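Putative short-chain oxidoreductase (Thermus thermophilus, PDB 2YUT) probably acts as an NADP(H)-dependent oxidoreductase of the short-chain dehydrogenase/reductase family, binding NADP in a Rossmann-type fold. Local coordinates at residues G10-A15 / E186-K191; D50-L55 / L98-F103; V71-K76 / V117-Y122. One frame throughout, in Å; residues are numbered along the deposited sequence.

Contact 1: residues G10-A15 / E186-K191. With NAP (NADP nicotinamide-adenine-dinucleotide phosphate), chain B.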
loop_
_atom_site.group_PDB
_atom_site.type_symbol
_atom_site.label_atom_id
_atom_site.label_comp_id
_atom_site.label_asym_id
_atom_site.label_seq_id
_atom_site.Cartn_x
_atom_site.Cartn_y
_atom_site.Cartn_z
ATOM N N GLY A 10 20.933 9.044 2.066
ATOM C CA GLY A 10 20.598 8.717 0.688
ATOM C C GLY A 10 20.921 9.840 -0.281
ATOM O O GLY A 10 21.456 10.875 0.119
ATOM N N GLY A 11 20.590 9.644 -1.554
ATOM C CA GLY A 11 20.864 10.661 -2.557
ATOM C C GLY A 11 20.097 11.952 -2.332
ATOM O O GLY A 11 20.691 13.033 -2.295
ATOM N N LEU A 12 18.776 11.850 -2.198
ATOM C CA LEU A 12 17.942 13.028 -1.966
ATOM C C LEU A 12 18.189 13.617 -0.579
ATOM O O LEU A 12 18.303 14.834 -0.422
ATOM C CB LEU A 12 16.454 12.681 -2.089
ATOM C CG LEU A 12 15.735 12.826 -3.436
ATOM C CD1 LEU A 12 15.830 14.278 -3.920
ATOM C CD2 LEU A 12 16.344 11.877 -4.449
ATOM N N GLY A 13 18.258 12.743 0.422
ATOM C CA GLY A 13 18.468 13.185 1.791
ATOM C C GLY A 13 19.708 14.044 1.955
ATOM O O GLY A 13 19.680 15.055 2.662
ATOM N N GLY A 14 20.795 13.632 1.306
ATOM C CA GLY A 14 22.041 14.374 1.371
ATOM C C GLY A 14 21.907 15.750 0.734
ATOM O O GLY A 14 22.467 16.724 1.236
ATOM N N ALA A 15 21.167 15.830 -0.371
ATOM C CA ALA A 15 20.959 17.100 -1.065
ATOM C C ALA A 15 20.151 18.037 -0.179
ATOM O O ALA A 15 20.447 19.225 -0.095
ATOM C CB ALA A 15 20.234 16.877 -2.379
ATOM N N GLU A 186 20.486 17.185 -6.228
ATOM C CA GLU A 186 20.495 18.584 -5.805
ATOM C C GLU A 186 19.372 19.370 -6.469
ATOM O O GLU A 186 18.730 20.205 -5.837
ATOM C CB GLU A 186 21.838 19.247 -6.140
ATOM C CG GLU A 186 23.017 18.773 -5.297
ATOM C CD GLU A 186 23.574 17.435 -5.744
ATOM O OE1 GLU A 186 23.152 16.927 -6.806
ATOM O OE2 GLU A 186 24.446 16.894 -5.033
ATOM N N GLU A 187 19.137 19.096 -7.748
ATOM C CA GLU A 187 18.087 19.779 -8.495
ATOM C C GLU A 187 16.694 19.391 -7.978
ATOM O O GLU A 187 15.810 20.238 -7.863
ATOM C CB GLU A 187 18.198 19.441 -9.988
ATOM C CG GLU A 187 17.243 20.232 -10.864
ATOM C CD GLU A 187 17.574 21.719 -10.910
ATOM O OE1 GLU A 187 18.407 22.190 -10.103
ATOM O OE2 GLU A 187 16.991 22.423 -11.758
ATOM N N ALA A 188 16.499 18.110 -7.677
ATOM C CA ALA A 188 15.204 17.644 -7.171
ATOM C C ALA A 188 14.900 18.313 -5.830
ATOM O O ALA A 188 13.788 18.775 -5.587
ATOM C CB ALA A 188 15.213 16.121 -7.012
ATOM N N ALA A 189 15.901 18.368 -4.960
ATOM C CA ALA A 189 15.731 18.993 -3.656
ATOM C C ALA A 189 15.437 20.487 -3.813
ATOM O O ALA A 189 14.605 21.042 -3.090
ATOM C CB ALA A 189 16.990 18.790 -2.809
ATOM N N ARG A 190 16.117 21.137 -4.756
ATOM C CA ARG A 190 15.905 22.569 -4.979
ATOM C C ARG A 190 14.460 22.823 -5.407
ATOM O O ARG A 190 13.799 23.723 -4.892
ATOM C CB ARG A 190 16.859 23.099 -6.057
ATOM C CG ARG A 190 16.660 24.593 -6.366
ATOM C CD ARG A 190 17.557 25.081 -7.506
ATOM N NE ARG A 190 17.140 24.581 -8.821
ATOM C CZ ARG A 190 16.039 24.965 -9.467
ATOM N NH1 ARG A 190 15.217 25.863 -8.933
ATOM N NH2 ARG A 190 15.761 24.458 -10.660
ATOM N N LYS A 191 13.972 22.021 -6.346
ATOM C CA LYS A 191 12.605 22.173 -6.823
ATOM C C LYS A 191 11.594 21.899 -5.717
ATOM O O LYS A 191 10.584 22.594 -5.609
ATOM C CB LYS A 191 12.349 21.246 -8.016
ATOM C CG LYS A 191 13.053 21.702 -9.292
ATOM C CD LYS A 191 12.576 20.918 -10.502
ATOM C CE LYS A 191 13.158 21.483 -11.787
ATOM N NZ LYS A 191 12.653 20.754 -12.980
HETATM P PA NAP B . 18.487 6.292 -1.715
HETATM O O1A NAP B . 18.664 4.699 -1.868
HETATM O O2A NAP B . 19.628 7.055 -2.270
HETATM O O5B NAP B . 18.290 6.558 -0.142
HETATM C C5B NAP B . 17.342 5.792 0.605
HETATM C C4B NAP B . 17.361 6.218 2.073
HETATM O O4B NAP B . 16.382 5.435 2.777
HETATM C C3B NAP B . 18.722 5.902 2.700
HETATM O O3B NAP B . 19.112 6.965 3.573
HETATM C C2B NAP B . 18.423 4.644 3.514
HETATM O O2B NAP B . 19.282 4.601 4.656
HETATM C C1B NAP B . 17.020 5.018 3.992
HETATM N N9A NAP B . 16.342 3.835 4.567
HETATM C C8A NAP B . 15.999 2.735 3.900
HETATM N N7A NAP B . 15.438 1.865 4.738
HETATM C C5A NAP B . 15.425 2.416 5.948
HETATM C C6A NAP B . 14.997 1.991 7.199
HETATM N N6A NAP B . 14.448 0.788 7.350
HETATM N N1A NAP B . 15.150 2.810 8.249
HETATM C C2A NAP B . 15.696 4.005 8.107
HETATM N N3A NAP B . 16.116 4.442 6.933
HETATM C C4A NAP B . 15.997 3.675 5.841
HETATM O O3 NAP B . 17.075 6.628 -2.416
HETATM P PN NAP B . 16.660 8.111 -2.886
HETATM O O1N NAP B . 16.790 8.208 -4.359
HETATM O O2N NAP B . 17.346 9.120 -2.049
HETATM O O5D NAP B . 15.084 8.159 -2.561
HETATM C C5D NAP B . 14.582 8.941 -1.473
HETATM C C4D NAP B . 13.051 8.948 -1.455
HETATM O O4D NAP B . 12.618 9.471 -2.727
HETATM C C3D NAP B . 12.502 7.522 -1.372
HETATM O O3D NAP B . 11.188 7.509 -0.805
HETATM C C2D NAP B . 12.437 7.143 -2.848
HETATM O O2D NAP B . 11.504 6.082 -3.075
HETATM C C1D NAP B . 11.853 8.447 -3.387
HETATM N N1N NAP B . 11.921 8.550 -4.861
HETATM C C2N NAP B . 13.144 8.377 -5.522
HETATM C C3N NAP B . 13.200 8.471 -6.908
HETATM C C7N NAP B . 14.536 8.290 -7.632
HETATM O O7N NAP B . 14.584 8.187 -8.856
HETATM N N7N NAP B . 15.602 8.244 -6.838
HETATM C C4N NAP B . 12.045 8.734 -7.636
HETATM C C5N NAP B . 10.829 8.908 -6.984
HETATM C C6N NAP B . 10.761 8.817 -5.599
HETATM P P2B NAP B . 20.705 3.846 4.624
HETATM O O1X NAP B . 21.370 4.124 3.184
HETATM O O2X NAP B . 21.610 4.624 5.706
HETATM O O3X NAP B . 20.585 2.401 4.920
#

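Contact 2: residues D50-L55 / L98-F103. With NAP (NADP nicotinamide-adenine-dinucleotide phosphate), chain B.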
loop_
_atom_site.group_PDB
_atom_site.type_symbol
_atom_site.label_atom_id
_atom_site.label_comp_id
_atom_site.label_asym_id
_atom_site.label_seq_id
_atom_site.Cartn_x
_atom_site.Cartn_y
_atom_site.Cartn_z
ATOM N N ASP A 50 16.832 2.517 12.562
ATOM C CA ASP A 50 16.133 1.692 11.580
ATOM C C ASP A 50 14.682 2.095 11.809
ATOM O O ASP A 50 14.056 1.638 12.763
ATOM C CB ASP A 50 16.304 0.203 11.886
ATOM C CG ASP A 50 15.502 -0.685 10.939
ATOM O OD1 ASP A 50 14.621 -0.165 10.209
ATOM O OD2 ASP A 50 15.748 -1.908 10.932
ATOM N N LEU A 51 14.149 2.952 10.944
ATOM C CA LEU A 51 12.788 3.443 11.117
ATOM C C LEU A 51 11.674 2.421 10.895
ATOM O O LEU A 51 10.495 2.733 11.083
ATOM C CB LEU A 51 12.580 4.688 10.239
ATOM C CG LEU A 51 13.558 5.824 10.602
ATOM C CD1 LEU A 51 13.343 7.026 9.704
ATOM C CD2 LEU A 51 13.353 6.220 12.064
ATOM N N ALA A 52 12.039 1.204 10.503
ATOM C CA ALA A 52 11.054 0.147 10.300
ATOM C C ALA A 52 10.803 -0.479 11.671
ATOM O O ALA A 52 9.881 -1.269 11.849
ATOM C CB ALA A 52 11.576 -0.903 9.320
ATOM N N ASP A 53 11.647 -0.116 12.634
ATOM C CA ASP A 53 11.512 -0.589 14.009
ATOM C C ASP A 53 10.846 0.569 14.748
ATOM O O ASP A 53 11.488 1.582 15.038
ATOM C CB ASP A 53 12.888 -0.873 14.618
ATOM C CG ASP A 53 12.802 -1.424 16.035
ATOM O OD1 ASP A 53 12.190 -0.771 16.906
ATOM O OD2 ASP A 53 13.357 -2.515 16.281
ATOM N N GLU A 54 9.558 0.423 15.048
ATOM C CA GLU A 54 8.820 1.488 15.710
ATOM C C GLU A 54 9.445 2.059 16.982
ATOM O O GLU A 54 9.356 3.262 17.220
ATOM C CB GLU A 54 7.387 1.050 16.007
ATOM C CG GLU A 54 6.592 2.137 16.708
ATOM C CD GLU A 54 5.147 1.765 16.922
ATOM O OE1 GLU A 54 4.831 0.557 16.870
ATOM O OE2 GLU A 54 4.333 2.682 17.156
ATOM N N LEU A 55 10.073 1.217 17.796
ATOM C CA LEU A 55 10.686 1.711 19.025
ATOM C C LEU A 55 11.848 2.650 18.708
ATOM O O LEU A 55 12.087 3.619 19.427
ATOM C CB LEU A 55 11.173 0.551 19.899
ATOM C CG LEU A 55 10.102 -0.410 20.426
ATOM C CD1 LEU A 55 10.768 -1.506 21.251
ATOM C CD2 LEU A 55 9.088 0.349 21.272
ATOM N N LEU A 98 6.371 2.513 3.647
ATOM C CA LEU A 98 5.198 2.818 4.461
ATOM C C LEU A 98 5.361 2.774 5.974
ATOM O O LEU A 98 4.973 3.718 6.666
ATOM C CB LEU A 98 4.036 1.894 4.058
ATOM C CG LEU A 98 2.716 2.049 4.823
ATOM C CD1 LEU A 98 2.124 3.423 4.540
ATOM C CD2 LEU A 98 1.739 0.952 4.404
ATOM N N LEU A 99 5.911 1.683 6.496
ATOM C CA LEU A 99 6.074 1.566 7.935
ATOM C C LEU A 99 7.001 2.644 8.492
ATOM O O LEU A 99 6.731 3.200 9.554
ATOM C CB LEU A 99 6.579 0.168 8.306
ATOM C CG LEU A 99 5.643 -0.994 7.935
ATOM C CD1 LEU A 99 6.164 -2.272 8.567
ATOM C CD2 LEU A 99 4.221 -0.722 8.421
ATOM N N THR A 100 8.085 2.947 7.782
ATOM C CA THR A 100 9.002 3.983 8.258
ATOM C C THR A 100 8.238 5.298 8.392
ATOM O O THR A 100 8.349 5.986 9.401
ATOM C CB THR A 100 10.187 4.203 7.288
ATOM O OG1 THR A 100 9.692 4.615 6.006
ATOM C CG2 THR A 100 11.007 2.923 7.142
ATOM N N ALA A 101 7.454 5.623 7.369
ATOM C CA ALA A 101 6.661 6.852 7.333
ATOM C C ALA A 101 5.575 6.869 8.402
ATOM O O ALA A 101 5.370 7.881 9.071
ATOM C CB ALA A 101 6.027 7.019 5.952
ATOM N N ALA A 102 4.883 5.742 8.556
ATOM C CA ALA A 102 3.813 5.632 9.540
ATOM C C ALA A 102 4.358 5.759 10.967
ATOM O O ALA A 102 3.789 6.474 11.787
ATOM C CB ALA A 102 3.071 4.294 9.366
ATOM N N PHE A 103 5.457 5.074 11.268
ATOM C CA PHE A 103 6.026 5.166 12.612
ATOM C C PHE A 103 6.550 6.581 12.888
ATOM O O PHE A 103 6.351 7.126 13.971
ATOM C CB PHE A 103 7.150 4.137 12.808
ATOM C CG PHE A 103 6.686 2.703 12.737
ATOM C CD1 PHE A 103 5.364 2.365 13.021
ATOM C CD2 PHE A 103 7.579 1.687 12.406
ATOM C CE1 PHE A 103 4.939 1.035 12.975
ATOM C CE2 PHE A 103 7.164 0.354 12.357
ATOM C CZ PHE A 103 5.840 0.029 12.642
HETATM P PA NAP B . 18.487 6.292 -1.715
HETATM O O1A NAP B . 18.664 4.699 -1.868
HETATM O O2A NAP B . 19.628 7.055 -2.270
HETATM O O5B NAP B . 18.290 6.558 -0.142
HETATM C C5B NAP B . 17.342 5.792 0.605
HETATM C C4B NAP B . 17.361 6.218 2.073
HETATM O O4B NAP B . 16.382 5.435 2.777
HETATM C C3B NAP B . 18.722 5.902 2.700
HETATM O O3B NAP B . 19.112 6.965 3.573
HETATM C C2B NAP B . 18.423 4.644 3.514
HETATM O O2B NAP B . 19.282 4.601 4.656
HETATM C C1B NAP B . 17.020 5.018 3.992
HETATM N N9A NAP B . 16.342 3.835 4.567
HETATM C C8A NAP B . 15.999 2.735 3.900
HETATM N N7A NAP B . 15.438 1.865 4.738
HETATM C C5A NAP B . 15.425 2.416 5.948
HETATM C C6A NAP B . 14.997 1.991 7.199
HETATM N N6A NAP B . 14.448 0.788 7.350
HETATM N N1A NAP B . 15.150 2.810 8.249
HETATM C C2A NAP B . 15.696 4.005 8.107
HETATM N N3A NAP B . 16.116 4.442 6.933
HETATM C C4A NAP B . 15.997 3.675 5.841
HETATM O O3 NAP B . 17.075 6.628 -2.416
HETATM P PN NAP B . 16.660 8.111 -2.886
HETATM O O1N NAP B . 16.790 8.208 -4.359
HETATM O O2N NAP B . 17.346 9.120 -2.049
HETATM O O5D NAP B . 15.084 8.159 -2.561
HETATM C C5D NAP B . 14.582 8.941 -1.473
HETATM C C4D NAP B . 13.051 8.948 -1.455
HETATM O O4D NAP B . 12.618 9.471 -2.727
HETATM C C3D NAP B . 12.502 7.522 -1.372
HETATM O O3D NAP B . 11.188 7.509 -0.805
HETATM C C2D NAP B . 12.437 7.143 -2.848
HETATM O O2D NAP B . 11.504 6.082 -3.075
HETATM C C1D NAP B . 11.853 8.447 -3.387
HETATM N N1N NAP B . 11.921 8.550 -4.861
HETATM C C2N NAP B . 13.144 8.377 -5.522
HETATM C C3N NAP B . 13.200 8.471 -6.908
HETATM C C7N NAP B . 14.536 8.290 -7.632
HETATM O O7N NAP B . 14.584 8.187 -8.856
HETATM N N7N NAP B . 15.602 8.244 -6.838
HETATM C C4N NAP B . 12.045 8.734 -7.636
HETATM C C5N NAP B . 10.829 8.908 -6.984
HETATM C C6N NAP B . 10.761 8.817 -5.599
HETATM P P2B NAP B . 20.705 3.846 4.624
HETATM O O1X NAP B . 21.370 4.124 3.184
HETATM O O2X NAP B . 21.610 4.624 5.706
HETATM O O3X NAP B . 20.585 2.401 4.920
#

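Contact 3: residues V71-K76 / V117-Y122. With NAP (NADP nicotinamide-adenine-dinucleotide phosphate), chain B.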
loop_
_atom_site.group_PDB
_atom_site.type_symbol
_atom_site.label_atom_id
_atom_site.label_comp_id
_atom_site.label_asym_id
_atom_site.label_seq_id
_atom_site.Cartn_x
_atom_site.Cartn_y
_atom_site.Cartn_z
ATOM N N VAL A 71 11.500 15.864 6.427
ATOM C CA VAL A 71 11.665 15.391 5.063
ATOM C C VAL A 71 12.030 13.914 5.182
ATOM O O VAL A 71 13.146 13.571 5.580
ATOM C CB VAL A 71 12.790 16.143 4.312
ATOM C CG1 VAL A 71 12.868 15.646 2.880
ATOM C CG2 VAL A 71 12.523 17.648 4.328
ATOM N N HIS A 72 11.076 13.051 4.847
ATOM C CA HIS A 72 11.255 11.600 4.933
ATOM C C HIS A 72 11.748 11.048 3.588
ATOM O O HIS A 72 10.972 10.497 2.801
ATOM C CB HIS A 72 9.916 10.963 5.329
ATOM C CG HIS A 72 10.018 9.543 5.799
ATOM N ND1 HIS A 72 10.624 9.192 6.988
ATOM C CD2 HIS A 72 9.553 8.391 5.259
ATOM C CE1 HIS A 72 10.525 7.886 7.160
ATOM N NE2 HIS A 72 9.878 7.376 6.126
ATOM N N ALA A 73 13.041 11.211 3.325
ATOM C CA ALA A 73 13.642 10.750 2.074
ATOM C C ALA A 73 14.076 9.298 2.242
ATOM O O ALA A 73 15.220 8.938 1.962
ATOM C CB ALA A 73 14.848 11.627 1.720
ATOM N N VAL A 74 13.140 8.474 2.694
ATOM C CA VAL A 74 13.390 7.066 2.955
ATOM C C VAL A 74 12.748 6.141 1.930
ATOM O O VAL A 74 11.614 6.355 1.491
ATOM C CB VAL A 74 12.875 6.699 4.363
ATOM C CG1 VAL A 74 13.031 5.214 4.620
ATOM C CG2 VAL A 74 13.640 7.502 5.404
ATOM N N GLY A 75 13.481 5.103 1.556
ATOM C CA GLY A 75 12.966 4.155 0.594
ATOM C C GLY A 75 14.008 3.156 0.146
ATOM O O GLY A 75 15.167 3.211 0.559
ATOM N N LYS A 76 13.573 2.243 -0.711
ATOM C CA LYS A 76 14.408 1.190 -1.273
ATOM C C LYS A 76 13.749 0.784 -2.581
ATOM O O LYS A 76 12.549 0.981 -2.758
ATOM C CB LYS A 76 14.469 -0.009 -0.325
ATOM C CG LYS A 76 15.564 0.091 0.713
ATOM C CD LYS A 76 16.923 -0.175 0.082
ATOM C CE LYS A 76 18.062 0.277 0.985
ATOM N NZ LYS A 76 18.084 1.760 1.117
ATOM N N VAL A 117 7.127 16.377 4.718
ATOM C CA VAL A 117 7.260 15.976 3.328
ATOM C C VAL A 117 7.556 14.496 3.136
ATOM O O VAL A 117 8.446 13.939 3.778
ATOM C CB VAL A 117 8.383 16.803 2.645
ATOM C CG1 VAL A 117 8.445 16.496 1.165
ATOM C CG2 VAL A 117 8.151 18.294 2.890
ATOM N N PHE A 118 6.809 13.875 2.231
ATOM C CA PHE A 118 6.966 12.456 1.926
ATOM C C PHE A 118 7.052 12.317 0.417
ATOM O O PHE A 118 6.624 13.207 -0.321
ATOM C CB PHE A 118 5.771 11.671 2.476
ATOM C CG PHE A 118 5.671 11.706 3.974
ATOM C CD1 PHE A 118 6.308 10.740 4.751
ATOM C CD2 PHE A 118 4.980 12.733 4.612
ATOM C CE1 PHE A 118 6.262 10.793 6.141
ATOM C CE2 PHE A 118 4.925 12.800 6.001
ATOM C CZ PHE A 118 5.567 11.830 6.769
ATOM N N PHE A 119 7.595 11.199 -0.045
ATOM C CA PHE A 119 7.763 10.979 -1.472
ATOM C C PHE A 119 6.965 9.787 -2.011
ATOM O O PHE A 119 7.152 8.647 -1.580
ATOM C CB PHE A 119 9.259 10.811 -1.763
ATOM C CG PHE A 119 10.088 12.002 -1.341
ATOM C CD1 PHE A 119 10.301 13.068 -2.219
ATOM C CD2 PHE A 119 10.597 12.088 -0.047
ATOM C CE1 PHE A 119 11.007 14.204 -1.811
ATOM C CE2 PHE A 119 11.306 13.221 0.375
ATOM C CZ PHE A 119 11.512 14.283 -0.509
ATOM N N GLY A 120 6.066 10.067 -2.952
ATOM C CA GLY A 120 5.264 9.016 -3.548
ATOM C C GLY A 120 5.832 8.672 -4.911
ATOM O O GLY A 120 7.044 8.522 -5.057
ATOM N N ALA A 121 4.965 8.554 -5.912
ATOM C CA ALA A 121 5.417 8.230 -7.261
ATOM C C ALA A 121 4.335 8.455 -8.301
ATOM O O ALA A 121 3.147 8.346 -8.006
ATOM C CB ALA A 121 5.881 6.783 -7.322
ATOM N N TYR A 122 4.756 8.783 -9.518
ATOM C CA TYR A 122 3.823 8.972 -10.621
ATOM C C TYR A 122 3.315 7.572 -10.954
ATOM O O TYR A 122 4.092 6.706 -11.350
ATOM C CB TYR A 122 4.542 9.572 -11.832
ATOM C CG TYR A 122 4.847 11.049 -11.692
ATOM C CD1 TYR A 122 3.819 11.989 -11.656
ATOM C CD2 TYR A 122 6.162 11.508 -11.591
ATOM C CE1 TYR A 122 4.084 13.344 -11.523
ATOM C CE2 TYR A 122 6.441 12.867 -11.458
ATOM C CZ TYR A 122 5.397 13.778 -11.426
ATOM O OH TYR A 122 5.657 15.122 -11.299
HETATM P PA NAP B . 18.487 6.292 -1.715
HETATM O O1A NAP B . 18.664 4.699 -1.868
HETATM O O2A NAP B . 19.628 7.055 -2.270
HETATM O O5B NAP B . 18.290 6.558 -0.142
HETATM C C5B NAP B . 17.342 5.792 0.605
HETATM C C4B NAP B . 17.361 6.218 2.073
HETATM O O4B NAP B . 16.382 5.435 2.777
HETATM C C3B NAP B . 18.722 5.902 2.700
HETATM O O3B NAP B . 19.112 6.965 3.573
HETATM C C2B NAP B . 18.423 4.644 3.514
HETATM O O2B NAP B . 19.282 4.601 4.656
HETATM C C1B NAP B . 17.020 5.018 3.992
HETATM N N9A NAP B . 16.342 3.835 4.567
HETATM C C8A NAP B . 15.999 2.735 3.900
HETATM N N7A NAP B . 15.438 1.865 4.738
HETATM C C5A NAP B . 15.425 2.416 5.948
HETATM C C6A NAP B . 14.997 1.991 7.199
HETATM N N6A NAP B . 14.448 0.788 7.350
HETATM N N1A NAP B . 15.150 2.810 8.249
HETATM C C2A NAP B . 15.696 4.005 8.107
HETATM N N3A NAP B . 16.116 4.442 6.933
HETATM C C4A NAP B . 15.997 3.675 5.841
HETATM O O3 NAP B . 17.075 6.628 -2.416
HETATM P PN NAP B . 16.660 8.111 -2.886
HETATM O O1N NAP B . 16.790 8.208 -4.359
HETATM O O2N NAP B . 17.346 9.120 -2.049
HETATM O O5D NAP B . 15.084 8.159 -2.561
HETATM C C5D NAP B . 14.582 8.941 -1.473
HETATM C C4D NAP B . 13.051 8.948 -1.455
HETATM O O4D NAP B . 12.618 9.471 -2.727
HETATM C C3D NAP B . 12.502 7.522 -1.372
HETATM O O3D NAP B . 11.188 7.509 -0.805
HETATM C C2D NAP B . 12.437 7.143 -2.848
HETATM O O2D NAP B . 11.504 6.082 -3.075
HETATM C C1D NAP B . 11.853 8.447 -3.387
HETATM N N1N NAP B . 11.921 8.550 -4.861
HETATM C C2N NAP B . 13.144 8.377 -5.522
HETATM C C3N NAP B . 13.200 8.471 -6.908
HETATM C C7N NAP B . 14.536 8.290 -7.632
HETATM O O7N NAP B . 14.584 8.187 -8.856
HETATM N N7N NAP B . 15.602 8.244 -6.838
HETATM C C4N NAP B . 12.045 8.734 -7.636
HETATM C C5N NAP B . 10.829 8.908 -6.984
HETATM C C6N NAP B . 10.761 8.817 -5.599
HETATM P P2B NAP B . 20.705 3.846 4.624
HETATM O O1X NAP B . 21.370 4.124 3.184
HETATM O O2X NAP B . 21.610 4.624 5.706
HETATM O O3X NAP B . 20.585 2.401 4.920
HETATM O O HOH W 1 8.573 9.351 1.942
#

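Contact 1: residues G10-A15 / E186-K191
Gly11 N donates to O2A of NADP at 2.9 Å, almost straight at 170°, at the start of a helix that touches segment 186-191 through pairs such as Leu12 and Ala188. The next amide repeats the gesture on the other phosphate, Leu12 N reaching O2N of NADP at 3.1 Å. Two successive N-H groups of the first helical turn thus hold the diphosphate, one phosphate each, and the positive end of the helix dipole probably adds to the attraction. Gly10 stands at the N-cap, and with no CB it lets O5B of the cofactor lie close against the backbone. This is the glycine-rich TGxxxGxG turn of the short-chain dehydrogenases, read in this chain as TGATGGLG, which joins the first strand of the Rossmann fold to helix 11-19.

A flank of the helix carrying Leu12 and Ala15 rests on helix 185-196. Their short axes pass 8.5 Å apart with a signed crossing angle of -61°, and alanines on both partners make that closeness possible. With chi1 of Leu12 at -92°, off the usual staggered position, its two methyls part: CD2 lies beside O1N and O2N of the cofactor, while CD1 lies 3.7 Å from Ala188 CB. Farther along, Ala15 CB meets Ala189 CB at 3.8 Å and also rests on the backbone at Glu186 CA, 3.8 Å from it. Val167 and Thr169, which bind the cofactor too, touch Leu12 as well. On the outer part of helix 185-196, Arg190 and Glu187 form a salt bridge gripped side-on, Arg190 NE to Glu187 OE1 at 3.0 Å and NH2 to OE2 at 2.6 Å, approaching both oxygens from above the carboxylate plane.

Contact 2: residues D50-L55 / L98-F103
Glu54 lies across one face of the Phe103 ring: its CB stands 3.5 Å from the centroid and only 5° off the ring normal, a CH-pi contact directly over the face. Because Glu54 CG is anti to the backbone N (chi1 180°) and the chain runs on extended, the acid continues across that face at about a right angle to the phenylalanine side chain. Its carboxylate ends up stacked on the ring, the planes nearly parallel, while OE2 is bonded to His107. At the rim of the same ring the partners are carbonyls, Leu51 O 3.4 Å from Phe103 CD2 and Ala52 O 3.2 Å from Phe103 CE2, both near the ring plane. With an alanine in place of Phe103, Glu54 CB and CG would probably lose the face they lie on, and the carbonyls of Leu51 and Ala52 the ring edge they meet.

The same helix approaches Leu51 O a second time, one turn earlier, where Thr100 CA directs its hydrogen at it from 3.4 Å. Beside this, the CB atoms of Leu51 and Thr100 touch. On the other flank the turn reads the adenine: Leu51 N donates to N1A of NADP at 2.9 Å, and Asp50 OD1 receives N6A of NADP at 3.0 Å. OD1 also accepts from Ala52 N, an Asx turn that probably helps hold the acid in place; an aspartate near the adenine amino group is common in short-chain dehydrogenases. The carbonyl oxygens face the ring's C-H edge, where the charge is probably slightly positive, and Glu54's aliphatic carbons lie over its electron-rich face; interactions without a conventional hydrogen bond thus join a cofactor-binding turn to helix 89-107.

Contact 3: residues V71-K76 / V117-Y122
Val71 and Val117 lie side by side in two parallel strands, and it is here that the contact is tight. His72 N donates to Val117 O at 3.0 Å with a nearly linear N-H...O angle of 174°. Above this bond, on the face that carries Val71, the ring of Phe119 is turned edge-on to its neighbours. Val71 CG1 meets Phe119 CE2 at 3.8 Å close to the ring plane, and His72 O lies at the same edge, 3.3 Å from Phe119 CD2. On the reverse face His72 CB packs on Phe118 CD1 at 3.7 Å, their two rings obliquely inclined, while Val74 CG2 lies over one face of the imidazole.

Beyond His72 the strands part, the CA atoms of Ala73 and Phe119 being 6.9 Å apart. A single water fills the role of the missing backbone bond, giving a hydrogen to His72 O at 2.8 Å and accepting one from Phe119 N at 2.9 Å. The strands splay at their C-terminal ends, the edge of the sheet along which the cofactor lies. An inverse gamma turn centred on Ala73 leads into Val74, whose carbonyl O receives O3D of NADP at 2.6 Å, and into Gly75, whose N donates to O4B. His72 to Gly75 probably occupies the place of the NNAG motif of classical short-chain dehydrogenases. Phe119 CB meanwhile abuts the nicotinamide ribose.

Strand 67-72 is bordered on its other side by strand 2-6, and strand 114-119 by strand 158-162, whose Val162 touches Val117 and Phe119. Helix 89-107, which forms the crossover between the paired strands, lies against His72 and binds its NE2 through Thr100 OG1.

Overall arrangement
The three contacts lie along one NADP molecule, in the short-chain dehydrogenase fold with its six-stranded parallel sheet. Contact 3 is near the middle, its centre about 11 Å from that of contact 1 and about 13 Å from that of contact 2; the centres of contacts 1 and 2, about 22 Å apart, fall on opposite sides of the chain's centre. Along the chain, 10-15 and 186-191 enclose the rest, while 50-55, 71-76, 98-103 and 117-122 alternate between contacts 2 and 3. The central strands thus join a diphosphate-binding helix to an adenine-binding turn, and residues distant in sequence converge on a single extended cofactor.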